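Local coordinates for ParB domain protein nuclease (Sulfolobus solfataricus, PDB 5K5D), which probably takes part in archaeal DNA segregation as a ParB-type partition protein of the pNOB8 kind, and is also classed as a nuclease, at residues B[64-67]-B[68-71]; B[174-177]-B[178-181]; B[189-192]-B[193-196]; B[225-228]-B[229-233]; B[258-261]-B[262-265]. The protein carries 4 engineered substitutions. All blocks are in the same frame, centred on the assembly; numbering follows the deposited sequence.

Contact 1. Residues B[64-67]-B[68-71]; sequences TRLD and IMKK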
loop_
_atom_site.group_PDB
_atom_site.type_symbol
_atom_site.label_atom_id
_atom_site.label_comp_id
_atom_site.label_asym_id
_atom_site.label_seq_id
_atom_site.Cartn_x
_atom_site.Cartn_y
_atom_site.Cartn_z
ATOM N N THR B 64 -16.058 4.963 -3.448
ATOM C CA THR B 64 -17.008 5.199 -2.375
ATOM C C THR B 64 -17.874 6.416 -2.709
ATOM O O THR B 64 -19.102 6.329 -2.712
ATOM C CB THR B 64 -16.302 5.364 -1.017
ATOM O OG1 THR B 64 -15.629 4.141 -0.684
ATOM C CG2 THR B 64 -17.304 5.692 0.078
ATOM N N ARG B 65 -17.226 7.537 -3.015
ATOM C CA ARG B 65 -17.929 8.754 -3.405
ATOM C C ARG B 65 -18.974 8.511 -4.493
ATOM O O ARG B 65 -20.096 9.003 -4.401
ATOM C CB ARG B 65 -16.936 9.824 -3.860
ATOM C CG ARG B 65 -16.074 10.376 -2.743
ATOM C CD ARG B 65 -15.038 11.352 -3.272
ATOM N NE ARG B 65 -13.962 10.673 -3.985
ATOM C CZ ARG B 65 -12.932 11.292 -4.552
ATOM N NH1 ARG B 65 -12.838 12.614 -4.496
ATOM N NH2 ARG B 65 -11.995 10.591 -5.176
ATOM N N LEU B 66 -18.609 7.760 -5.525
ATOM C CA LEU B 66 -19.556 7.454 -6.591
ATOM C C LEU B 66 -20.738 6.657 -6.050
ATOM O O LEU B 66 -21.888 6.905 -6.419
ATOM C CB LEU B 66 -18.885 6.681 -7.730
ATOM C CG LEU B 66 -19.850 6.325 -8.866
ATOM C CD1 LEU B 66 -20.383 7.586 -9.531
ATOM C CD2 LEU B 66 -19.210 5.411 -9.897
ATOM N N ASP B 67 -20.448 5.694 -5.180
ATOM C CA ASP B 67 -21.488 4.848 -4.608
ATOM C C ASP B 67 -22.479 5.667 -3.779
ATOM O O ASP B 67 -23.695 5.481 -3.870
ATOM C CB ASP B 67 -20.873 3.734 -3.757
ATOM C CG ASP B 67 -21.922 2.797 -3.185
ATOM O OD1 ASP B 67 -22.376 1.892 -3.918
ATOM O OD2 ASP B 67 -22.296 2.968 -2.006
ATOM N N ILE B 68 -21.946 6.576 -2.972
ATOM C CA ILE B 68 -22.769 7.472 -2.175
ATOM C C ILE B 68 -23.673 8.328 -3.065
ATOM O O ILE B 68 -24.876 8.430 -2.828
ATOM C CB ILE B 68 -21.894 8.378 -1.299
ATOM C CG1 ILE B 68 -21.004 7.518 -0.395
ATOM C CG2 ILE B 68 -22.753 9.335 -0.490
ATOM C CD1 ILE B 68 -20.007 8.304 0.427
HETATM N N MSE B 69 -23.091 8.926 -4.098
HETATM C CA MSE B 69 -23.830 9.810 -4.992
HETATM C C MSE B 69 -24.919 9.065 -5.747
HETATM O O MSE B 69 -25.981 9.618 -6.040
HETATM C CB MSE B 69 -22.879 10.475 -5.987
HETATM C CG MSE B 69 -21.937 11.483 -5.362
HETATM SE SE MSE B 69 -20.925 12.434 -6.725
HETATM C CE MSE B 69 -19.830 10.952 -7.354
ATOM N N LYS B 70 -24.637 7.809 -6.074
ATOM C CA LYS B 70 -25.604 6.955 -6.738
ATOM C C LYS B 70 -26.820 6.779 -5.827
ATOM O O LYS B 70 -27.965 6.846 -6.279
ATOM C CB LYS B 70 -24.975 5.597 -7.050
ATOM C CG LYS B 70 -25.327 5.040 -8.417
ATOM C CD LYS B 70 -24.409 5.597 -9.491
ATOM C CE LYS B 70 -23.054 4.907 -9.479
ATOM N NZ LYS B 70 -23.115 3.522 -10.033
ATOM N N LYS B 71 -26.560 6.566 -4.539
ATOM C CA LYS B 71 -27.622 6.367 -3.554
ATOM C C LYS B 71 -28.315 7.671 -3.150
ATOM O O LYS B 71 -29.460 7.657 -2.705
ATOM C CB LYS B 71 -27.080 5.643 -2.317
ATOM C CG LYS B 71 -26.703 4.194 -2.581
ATOM C CD LYS B 71 -25.848 3.629 -1.464
ATOM C CE LYS B 71 -25.458 2.189 -1.757
ATOM N NZ LYS B 71 -24.681 1.586 -0.637
#

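Contact 2. Residues B[174-177]-B[178-181]; sequences ERIL and KELD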
loop_
_atom_site.group_PDB
_atom_site.type_symbol
_atom_site.label_atom_id
_atom_site.label_comp_id
_atom_site.label_asym_id
_atom_site.label_seq_id
_atom_site.Cartn_x
_atom_site.Cartn_y
_atom_site.Cartn_z
ATOM N N GLU B 174 13.126 0.101 -3.012
ATOM C CA GLU B 174 13.232 1.333 -2.243
ATOM C C GLU B 174 13.268 2.561 -3.147
ATOM O O GLU B 174 12.674 3.591 -2.829
ATOM C CB GLU B 174 14.474 1.307 -1.352
ATOM C CG GLU B 174 14.651 2.555 -0.512
ATOM C CD GLU B 174 15.953 2.546 0.263
ATOM O OE1 GLU B 174 16.643 3.588 0.282
ATOM O OE2 GLU B 174 16.286 1.496 0.851
ATOM N N ARG B 175 13.973 2.455 -4.268
ATOM C CA ARG B 175 14.076 3.572 -5.196
ATOM C C ARG B 175 12.705 3.857 -5.785
ATOM O O ARG B 175 12.344 5.009 -6.031
ATOM C CB ARG B 175 15.087 3.272 -6.306
ATOM C CG ARG B 175 14.462 2.919 -7.649
ATOM C CD ARG B 175 15.523 2.607 -8.698
ATOM N NE ARG B 175 16.469 1.595 -8.234
ATOM C CZ ARG B 175 17.028 0.676 -9.014
ATOM N NH1 ARG B 175 16.733 0.631 -10.306
ATOM N NH2 ARG B 175 17.880 -0.201 -8.502
ATOM N N ILE B 176 11.940 2.792 -6.002
ATOM C CA ILE B 176 10.582 2.918 -6.506
ATOM C C ILE B 176 9.712 3.692 -5.520
ATOM O O ILE B 176 8.928 4.552 -5.916
ATOM C CB ILE B 176 9.963 1.541 -6.783
ATOM C CG1 ILE B 176 10.648 0.901 -7.992
ATOM C CG2 ILE B 176 8.471 1.666 -7.010
ATOM C CD1 ILE B 176 9.962 -0.340 -8.501
ATOM N N LEU B 177 9.868 3.388 -4.234
ATOM C CA LEU B 177 9.158 4.105 -3.184
ATOM C C LEU B 177 9.463 5.591 -3.246
ATOM O O LEU B 177 8.553 6.422 -3.224
ATOM C CB LEU B 177 9.549 3.571 -1.809
ATOM C CG LEU B 177 9.273 2.090 -1.571
ATOM C CD1 LEU B 177 9.719 1.680 -0.170
ATOM C CD2 LEU B 177 7.799 1.804 -1.791
ATOM N N LYS B 178 10.750 5.922 -3.313
ATOM C CA LYS B 178 11.168 7.318 -3.349
ATOM C C LYS B 178 10.513 8.052 -4.513
ATOM O O LYS B 178 10.003 9.159 -4.349
ATOM C CB LYS B 178 12.693 7.440 -3.408
ATOM C CG LYS B 178 13.384 7.159 -2.081
ATOM C CD LYS B 178 14.865 7.511 -2.127
ATOM C CE LYS B 178 15.595 6.716 -3.203
ATOM N NZ LYS B 178 17.068 6.966 -3.197
ATOM N N GLU B 179 10.509 7.423 -5.683
ATOM C CA GLU B 179 9.883 8.012 -6.864
ATOM C C GLU B 179 8.425 8.383 -6.611
ATOM O O GLU B 179 7.943 9.405 -7.097
ATOM C CB GLU B 179 9.975 7.052 -8.050
ATOM C CG GLU B 179 11.396 6.773 -8.506
ATOM C CD GLU B 179 11.467 5.649 -9.519
ATOM O OE1 GLU B 179 10.461 4.922 -9.668
ATOM O OE2 GLU B 179 12.524 5.491 -10.163
ATOM N N LEU B 180 7.731 7.542 -5.846
ATOM C CA LEU B 180 6.310 7.725 -5.566
ATOM C C LEU B 180 6.047 8.732 -4.452
ATOM O O LEU B 180 4.909 9.160 -4.249
ATOM C CB LEU B 180 5.680 6.387 -5.188
ATOM C CG LEU B 180 5.453 5.394 -6.323
ATOM C CD1 LEU B 180 5.027 4.043 -5.761
ATOM C CD2 LEU B 180 4.410 5.939 -7.287
ATOM N N ASP B 181 7.097 9.101 -3.729
ATOM C CA ASP B 181 6.965 9.982 -2.576
ATOM C C ASP B 181 8.281 10.709 -2.324
ATOM O O ASP B 181 8.913 10.526 -1.284
ATOM C CB ASP B 181 6.563 9.166 -1.344
ATOM C CG ASP B 181 6.357 10.026 -0.110
ATOM O OD1 ASP B 181 5.785 11.132 -0.233
ATOM O OD2 ASP B 181 6.770 9.593 0.985
#

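Contact 3. Residues B[189-192]-B[193-196]; sequences ESDK and RKMA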
loop_
_atom_site.group_PDB
_atom_site.type_symbol
_atom_site.label_atom_id
_atom_site.label_comp_id
_atom_site.label_asym_id
_atom_site.label_seq_id
_atom_site.Cartn_x
_atom_site.Cartn_y
_atom_site.Cartn_z
ATOM N N GLU B 189 12.234 9.078 5.103
ATOM C CA GLU B 189 13.335 8.406 4.435
ATOM C C GLU B 189 13.550 7.020 5.043
ATOM O O GLU B 189 13.584 6.019 4.328
ATOM C CB GLU B 189 14.611 9.243 4.549
ATOM C CG GLU B 189 15.680 8.925 3.507
ATOM C CD GLU B 189 15.419 9.599 2.170
ATOM O OE1 GLU B 189 16.085 9.226 1.180
ATOM O OE2 GLU B 189 14.558 10.503 2.109
ATOM N N SER B 190 13.676 6.970 6.367
ATOM C CA SER B 190 13.965 5.724 7.080
ATOM C C SER B 190 12.792 4.750 7.044
ATOM O O SER B 190 12.985 3.535 7.006
ATOM C CB SER B 190 14.354 6.014 8.530
ATOM O OG SER B 190 13.264 6.570 9.245
ATOM N N ASP B 191 11.577 5.289 7.065
ATOM C CA ASP B 191 10.374 4.477 6.928
ATOM C C ASP B 191 10.316 3.760 5.576
ATOM O O ASP B 191 9.887 2.613 5.497
ATOM C CB ASP B 191 9.118 5.328 7.132
ATOM C CG ASP B 191 8.635 5.322 8.572
ATOM O OD1 ASP B 191 7.467 5.699 8.808
ATOM O OD2 ASP B 191 9.417 4.930 9.466
ATOM N N LYS B 192 10.744 4.437 4.514
ATOM C CA LYS B 192 10.762 3.821 3.190
ATOM C C LYS B 192 11.832 2.744 3.117
ATOM O O LYS B 192 11.687 1.756 2.398
ATOM C CB LYS B 192 11.020 4.858 2.097
ATOM C CG LYS B 192 9.900 5.858 1.890
ATOM C CD LYS B 192 10.229 6.798 0.748
ATOM C CE LYS B 192 9.227 7.923 0.656
ATOM N NZ LYS B 192 9.328 8.827 1.833
ATOM N N ARG B 193 12.911 2.942 3.862
ATOM C CA ARG B 193 14.024 2.009 3.825
ATOM C C ARG B 193 13.713 0.802 4.696
ATOM O O ARG B 193 14.006 -0.335 4.326
ATOM C CB ARG B 193 15.311 2.692 4.280
ATOM C CG ARG B 193 16.544 1.839 4.085
ATOM C CD ARG B 193 17.806 2.600 4.435
ATOM N NE ARG B 193 18.960 1.711 4.469
ATOM C CZ ARG B 193 19.337 1.028 5.543
ATOM N NH1 ARG B 193 18.650 1.138 6.673
ATOM N NH2 ARG B 193 20.398 0.236 5.488
ATOM N N LYS B 194 13.113 1.066 5.855
ATOM C CA LYS B 194 12.657 0.011 6.749
ATOM C C LYS B 194 11.640 -0.864 6.038
ATOM O O LYS B 194 11.722 -2.090 6.083
ATOM C CB LYS B 194 12.016 0.604 8.006
ATOM C CG LYS B 194 12.999 1.125 9.031
ATOM C CD LYS B 194 12.269 1.856 10.143
ATOM C CE LYS B 194 13.233 2.374 11.201
ATOM N NZ LYS B 194 12.556 3.298 12.156
HETATM N N MSE B 195 10.675 -0.224 5.389
HETATM C CA MSE B 195 9.621 -0.956 4.703
HETATM C C MSE B 195 10.197 -1.776 3.559
HETATM O O MSE B 195 9.813 -2.929 3.362
HETATM C CB MSE B 195 8.538 -0.007 4.190
HETATM C CG MSE B 195 7.222 -0.713 3.891
HETATM SE SE MSE B 195 6.786 -0.839 1.994
HETATM C CE MSE B 195 6.103 0.962 1.738
ATOM N N ALA B 196 11.128 -1.180 2.817
ATOM C CA ALA B 196 11.737 -1.847 1.672
ATOM C C ALA B 196 12.508 -3.095 2.090
ATOM O O ALA B 196 12.391 -4.148 1.459
ATOM C CB ALA B 196 12.639 -0.887 0.913
#

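Contact 4. Residues B[225-228]-B[229-233]; sequences YTRV and KDMGI. Engineered in segment 229-233: M231 (natural residue Leu).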
loop_
_atom_site.group_PDB
_atom_site.type_symbol
_atom_site.label_atom_id
_atom_site.label_comp_id
_atom_site.label_asym_id
_atom_site.label_seq_id
_atom_site.Cartn_x
_atom_site.Cartn_y
_atom_site.Cartn_z
ATOM N N TYR B 225 12.720 -7.242 13.475
ATOM C CA TYR B 225 13.565 -7.761 12.403
ATOM C C TYR B 225 15.038 -7.750 12.795
ATOM O O TYR B 225 15.676 -8.800 12.891
ATOM C CB TYR B 225 13.360 -6.958 11.114
ATOM C CG TYR B 225 14.346 -7.303 10.026
ATOM C CD1 TYR B 225 14.236 -8.493 9.315
ATOM C CD2 TYR B 225 15.392 -6.444 9.709
ATOM C CE1 TYR B 225 15.142 -8.817 8.314
ATOM C CE2 TYR B 225 16.304 -6.762 8.709
ATOM C CZ TYR B 225 16.172 -7.949 8.018
ATOM O OH TYR B 225 17.067 -8.272 7.025
ATOM N N THR B 226 15.575 -6.554 13.011
ATOM C CA THR B 226 16.983 -6.394 13.345
ATOM C C THR B 226 17.354 -7.193 14.594
ATOM O O THR B 226 18.445 -7.755 14.685
ATOM C CB THR B 226 17.338 -4.913 13.542
ATOM O OG1 THR B 226 16.426 -4.325 14.478
ATOM C CG2 THR B 226 17.231 -4.170 12.218
ATOM N N ARG B 227 16.432 -7.247 15.548
ATOM C CA ARG B 227 16.633 -8.015 16.770
ATOM C C ARG B 227 16.804 -9.502 16.466
ATOM O O ARG B 227 17.860 -10.081 16.717
ATOM C CB ARG B 227 15.453 -7.800 17.719
ATOM C CG ARG B 227 15.325 -8.832 18.824
ATOM C CD ARG B 227 16.471 -8.745 19.810
ATOM N NE ARG B 227 16.253 -9.611 20.964
ATOM C CZ ARG B 227 17.070 -9.681 22.009
ATOM N NH1 ARG B 227 18.165 -8.935 22.046
ATOM N NH2 ARG B 227 16.792 -10.497 23.017
ATOM N N VAL B 228 15.762 -10.106 15.907
ATOM C CA VAL B 228 15.749 -11.539 15.636
ATOM C C VAL B 228 16.841 -11.982 14.660
ATOM O O VAL B 228 17.219 -13.154 14.636
ATOM C CB VAL B 228 14.363 -11.993 15.132
ATOM C CG1 VAL B 228 14.383 -13.448 14.764
ATOM C CG2 VAL B 228 13.312 -11.751 16.204
ATOM N N LYS B 229 17.362 -11.049 13.868
ATOM C CA LYS B 229 18.407 -11.388 12.904
ATOM C C LYS B 229 19.795 -11.299 13.530
ATOM O O LYS B 229 20.765 -11.824 12.986
ATOM C CB LYS B 229 18.325 -10.505 11.655
ATOM C CG LYS B 229 18.924 -9.119 11.822
ATOM C CD LYS B 229 18.672 -8.264 10.589
ATOM C CE LYS B 229 19.385 -6.921 10.682
ATOM N NZ LYS B 229 20.864 -7.071 10.585
ATOM N N ASP B 230 19.887 -10.625 14.671
ATOM C CA ASP B 230 21.134 -10.586 15.422
ATOM C C ASP B 230 21.266 -11.855 16.254
ATOM O O ASP B 230 22.357 -12.398 16.410
ATOM C CB ASP B 230 21.192 -9.349 16.318
ATOM C CG ASP B 230 21.256 -8.055 15.526
ATOM O OD1 ASP B 230 21.551 -8.109 14.312
ATOM O OD2 ASP B 230 21.016 -6.982 16.119
HETATM N N MSE B 231 20.139 -12.330 16.776
HETATM C CA MSE B 231 20.109 -13.560 17.559
HETATM C C MSE B 231 20.263 -14.783 16.657
HETATM O O MSE B 231 20.282 -15.919 17.135
HETATM C CB MSE B 231 18.793 -13.671 18.332
HETATM C CG MSE B 231 18.318 -12.388 19.008
HETATM SE SE MSE B 231 19.431 -11.818 20.501
HETATM C CE MSE B 231 20.858 -10.916 19.523
ATOM N N GLY B 232 20.355 -14.544 15.352
ATOM C CA GLY B 232 20.470 -15.619 14.383
ATOM C C GLY B 232 19.258 -16.530 14.361
ATOM O O GLY B 232 19.384 -17.729 14.121
ATOM N N ILE B 233 18.082 -15.961 14.604
ATOM C CA ILE B 233 16.856 -16.751 14.684
ATOM C C ILE B 233 15.732 -16.182 13.824
ATOM O O ILE B 233 14.554 -16.319 14.155
ATOM C CB ILE B 233 16.355 -16.851 16.132
ATOM C CG1 ILE B 233 16.268 -15.455 16.749
ATOM C CG2 ILE B 233 17.273 -17.736 16.951
ATOM C CD1 ILE B 233 15.841 -15.455 18.196
#

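Contact 5. Residues B[258-261]-B[262-265]; sequences ILND and EYRD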
loop_
_atom_site.group_PDB
_atom_site.type_symbol
_atom_site.label_atom_id
_atom_site.label_comp_id
_atom_site.label_asym_id
_atom_site.label_seq_id
_atom_site.Cartn_x
_atom_site.Cartn_y
_atom_site.Cartn_z
ATOM N N ILE B 258 10.449 -10.911 22.695
ATOM C CA ILE B 258 11.377 -10.867 21.567
ATOM C C ILE B 258 12.461 -9.805 21.746
ATOM O O ILE B 258 13.600 -9.999 21.322
ATOM C CB ILE B 258 10.655 -10.564 20.236
ATOM C CG1 ILE B 258 9.538 -11.569 19.969
ATOM C CG2 ILE B 258 11.646 -10.564 19.083
ATOM C CD1 ILE B 258 8.879 -11.378 18.623
ATOM N N LEU B 259 12.099 -8.686 22.365
ATOM C CA LEU B 259 12.970 -7.510 22.398
ATOM C C LEU B 259 13.760 -7.351 23.697
ATOM O O LEU B 259 14.984 -7.236 23.667
ATOM C CB LEU B 259 12.166 -6.238 22.099
ATOM C CG LEU B 259 11.496 -6.209 20.723
ATOM C CD1 LEU B 259 10.899 -4.842 20.424
ATOM C CD2 LEU B 259 12.495 -6.610 19.649
ATOM N N ASN B 260 13.062 -7.337 24.829
ATOM C CA ASN B 260 13.723 -7.224 26.126
ATOM C C ASN B 260 14.592 -8.442 26.424
ATOM O O ASN B 260 14.111 -9.573 26.447
ATOM C CB ASN B 260 12.698 -7.016 27.245
ATOM C CG ASN B 260 13.338 -6.587 28.561
ATOM O OD1 ASN B 260 14.482 -6.938 28.861
ATOM N ND2 ASN B 260 12.596 -5.822 29.352
ATOM N N ASP B 261 15.875 -8.194 26.659
ATOM C CA ASP B 261 16.851 -9.256 26.868
ATOM C C ASP B 261 16.624 -10.096 28.117
ATOM O O ASP B 261 17.104 -11.223 28.199
ATOM C CB ASP B 261 18.261 -8.672 26.903
ATOM C CG ASP B 261 18.875 -8.569 25.533
ATOM O OD1 ASP B 261 18.792 -9.560 24.776
ATOM O OD2 ASP B 261 19.434 -7.500 25.211
ATOM N N GLU B 262 15.913 -9.556 29.098
ATOM C CA GLU B 262 15.689 -10.311 30.323
ATOM C C GLU B 262 14.674 -11.429 30.108
ATOM O O GLU B 262 14.249 -12.083 31.058
ATOM C CB GLU B 262 15.258 -9.400 31.479
ATOM C CG GLU B 262 13.834 -8.882 31.384
ATOM C CD GLU B 262 13.250 -8.519 32.743
ATOM O OE1 GLU B 262 12.668 -7.421 32.868
ATOM O OE2 GLU B 262 13.366 -9.334 33.684
ATOM N N TYR B 263 14.289 -11.650 28.856
ATOM C CA TYR B 263 13.366 -12.733 28.534
ATOM C C TYR B 263 13.942 -13.688 27.495
ATOM O O TYR B 263 13.203 -14.392 26.813
ATOM C CB TYR B 263 12.023 -12.178 28.066
ATOM C CG TYR B 263 11.417 -11.187 29.033
ATOM C CD1 TYR B 263 11.528 -9.822 28.816
ATOM C CD2 TYR B 263 10.746 -11.615 30.171
ATOM C CE1 TYR B 263 10.979 -8.911 29.697
ATOM C CE2 TYR B 263 10.196 -10.713 31.059
ATOM C CZ TYR B 263 10.316 -9.363 30.819
ATOM O OH TYR B 263 9.772 -8.458 31.702
ATOM N N ARG B 264 15.268 -13.717 27.390
ATOM C CA ARG B 264 15.946 -14.598 26.444
ATOM C C ARG B 264 15.543 -16.060 26.607
ATOM O O ARG B 264 15.232 -16.736 25.629
ATOM C CB ARG B 264 17.462 -14.472 26.582
ATOM C CG ARG B 264 18.055 -13.262 25.892
ATOM C CD ARG B 264 19.568 -13.343 25.883
ATOM N NE ARG B 264 20.172 -12.334 25.019
ATOM C CZ ARG B 264 21.471 -12.269 24.746
ATOM N NH1 ARG B 264 22.305 -13.156 25.272
ATOM N NH2 ARG B 264 21.936 -11.317 23.946
ATOM N N ASP B 265 15.561 -16.548 27.843
ATOM C CA ASP B 265 15.266 -17.952 28.115
ATOM C C ASP B 265 13.894 -18.345 27.579
ATOM O O ASP B 265 13.740 -19.390 26.950
ATOM C CB ASP B 265 15.347 -18.237 29.615
ATOM C CG ASP B 265 16.702 -17.891 30.200
ATOM O OD1 ASP B 265 17.720 -18.133 29.520
ATOM O OD2 ASP B 265 16.748 -17.368 31.337
#

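Contact 1. Residues B[64-67]-B[68-71]
From I68 N to T64 O (2.9 Å) through to K71 N on D67 O, four successive backbone bonds of the i to i+4 kind make residues 64-71 one run of alpha helix, nearly all of helix 63-71 in the ParB-like N-terminal region. On one flank D67 and K71 form a salt bridge. A chi1 of -178° turns the D67 carboxylate away from its backbone N, and the extended chain of K71 brings NZ to the syn lone pair of D67 OD2 at 3.1 Å. The same oxygen is also held by R35, so the carboxylate sits with two cations that are themselves close together. If an alanine stood at D67, K71 and R35 would probably be left as neighbouring like charges with no anion to offset them.

Apolar contacts involve T64, L66, I68, M69 and K70. K70 is bent at its three outer torsions, which folds CE back against L66 CG at 3.6 Å. The selenomethionine M69 crosses L66 at about a right angle, its CE 4.0 Å from L66 CD1. M69 also packs on L42, while T64 and I68 both lean on L38 of helix 37-45. T64 OG1 and R65 N bind a citrate, probably from the crystallisation liquor, which may mark an anion-accepting helix start. Beside that hydroxyl, T64 CG2 rests 3.8 Å from I68 CD1.

Contact 2. Residues B[174-177]-B[178-181]
The carboxylate of E179 turns one face to the helix it springs from: R175 O lies over that face, 3.7 Å from E179 CD, and I176 CA is 3.7 Å from E179 OE1. R175 CG stands over the same face, 4.1 Å from E179 OE2. The R175 side chain runs alongside that of E179, pointing the same way, its guanidinium plane turned 75° from the carboxylate. Aliphatic carbon rather than nitrogen makes the approach, since R175 NE stays 5.9 Å from E179 OE2.

The backbone here is the last part of helix 170-180. K178 N to E174 O and E179 N to R175 O are regular i to i+4 bonds, both at 163°. L180 N then binds I176 O at 3.2 Å with a more bent N-H, and adds a weak bond to L177 O; the turn is tightening where the helix runs out. D181 N finds K178 O at 3.0 Å.

I176 CG2 and L180 CD1 meet loosely at 4.4 Å on the side that faces helix 109-128, where L180 touches F116 and I119. L177 also touches A120 of that helix, and M195 of helix 189-201. The buried D181 carboxylate takes A186 N on OD1, and L187 N and the ammonium of K192 on OD2.

The spacing of R175 with E179, and of E174 with K178, suits opposite charges, yet neither pair closes into a salt bridge. Backbone bonds and apolar packing thus carry this turn, and the strong ionic tie belongs to D181.

Contact 3. Residues B[189-192]-B[193-196]
K194 N donates to S190 O at 2.7 Å with an N-H angle of 163°, and the K194 side chain stays close to the same oxygen. Its CG, placed anti to the carbonyl carbon and beside the backbone N (chi1 -77°), lies 3.1 Å from S190 O before the chain runs straight outward. R193 N binds E189 O at 3.2 Å and makes a second, weak bond to S190 O. M195 N to D191 O (2.9 Å) and A196 N to K192 O complete this opening part of helix 189-201; in both of these bonds the donor stands well above the carbonyl plane.

Among the side chains, D191 and K194 are near one another without forming a salt bridge, OD2 and NZ being 4.4 Å apart. Each ionic group has its firmer partner in a second shell: D191 OD1 pairs with K109 and K194 NZ with D219. Since the carboxylates of D191 and D219 are also close, the K194 ammonium would be expected to ease the repulsion between them. S188, just ahead of the helix, accepts D191 N on its OG. K192 is bent only at its last torsion, which turns NZ toward the preceding loop, where N184 OD1 accepts a hydrogen bond beside the salt bridge to D181.

Three helices surround the segment. M195, a selenomethionine, packs on L113 and F116 of helix 109-128 and on L177 of helix 170-180. A196 and R193 touch E174 of helix 170-180, while D191 and K194 face L218 and F222 of helix 218-230.

Contact 4. Residues B[225-228]-B[229-233]
The C-terminal end of helix 218-230 turns here toward helix 234-238, and it carries the 6-to-1 bond of a Schellman motif: I233 N donates to V228 O at 2.9 Å, with G232 at positive phi (63°) just before it. V228 CG1 and I233 CG1, 3.4 Å apart, add the apolar contact across the same turn. Ahead of it the helix is already tightening, because R227 O accepts two amides, D230 N at 2.9 Å and M231 N at 3.2 Å. D230 N has a further weak bond to T226 O.

K229 and Y225 make a CH-pi contact. The first torsion of K229 puts CG between its backbone N and carbonyl carbon (chi1 79°), and from there CD comes over one ring face, 3.8 Å from the Y225 centroid and 29° off the normal. K229 CE goes on to touch T226 CG2 at 3.8 Å. The other face of the helix brings R227 against M231, an engineered selenomethionine where leucine is natural. Bent at its two outer torsions, M231 holds SE over the centre of the R227 guanidinium, 3.5 Å above its plane.

Outside the turn, Y225 packs on I197 and L198, and V228 on L237. R227 NE binds I258 O and its NH2 forms a salt bridge with D261.

The guanidinium thus spends its N-H groups around its edge, while one face is covered by the selenium of the engineered residue. K229, for its part, meets the tyrosine through methylene carbon, not charge.

Contact 5. Residues B[258-261]-B[262-265]
This is a surface contact round the short link between helix 252-259 and helix 264-271, in which N260 meets E262 and Y263, and D261 meets R264. Its core is an Asx turn: N260 OD1 accepts E262 N at 3.0 Å with a nearly straight N-H (171°). Two backbone bonds of the i to i+3 kind follow, Y263 N to N260 O and R264 N to D261 O, each 3.2 Å long and reached from above the carbonyl plane.

The Y263 ring is met at its edge by N260, whose CB lies in the ring plane 3.4 Å from CD1. The N260 amide is turned 84° to the ring, with its CG 3.5 Å from Y263 CE1. Over one face of the ring, offset toward the rim, sits E262 CG. Replacing N260 by an alanine would probably leave E262 N without its acceptor and the link freer to shift.

D261 and R264 lie side by side, and their salt bridge runs from R264 NE to D261 OD1 at 3.1 Å. The carboxylate and guanidinium planes are 79° apart, and NE meets OD1 from above the carboxylate plane. D261 OD1 has a second cation in R227, so two arginines share one oxygen.

Through R227 the link is tied to helix 218-230, on which I258 and L259 also pack, I258 against V228 and L259 against Q220 and R223.

All five contacts are local. Contacts 1 to 4 are partly buried along or at the ends of helices, whereas contact 5 is a surface link between two. Contacts 2 and 3 touch: K192 NZ lies 2.8 Å from D181 OD2, joining consecutive helices 170-180 and 189-201, and E174 packs on A196. Contacts 4 and 5 form a second pair, where V228 CG2 meets I258 CG2 at 3.5 Å beside the R227 bonds. Contact 1, in the ParB-like region, stands apart, about 17 Å from contact 2 between nearest atoms. Contacts 1 and 5 close salt bridges internally; contacts 2 and 3 share one, and contact 4, besides its CH-pi packing, sends an arginine to contact 5.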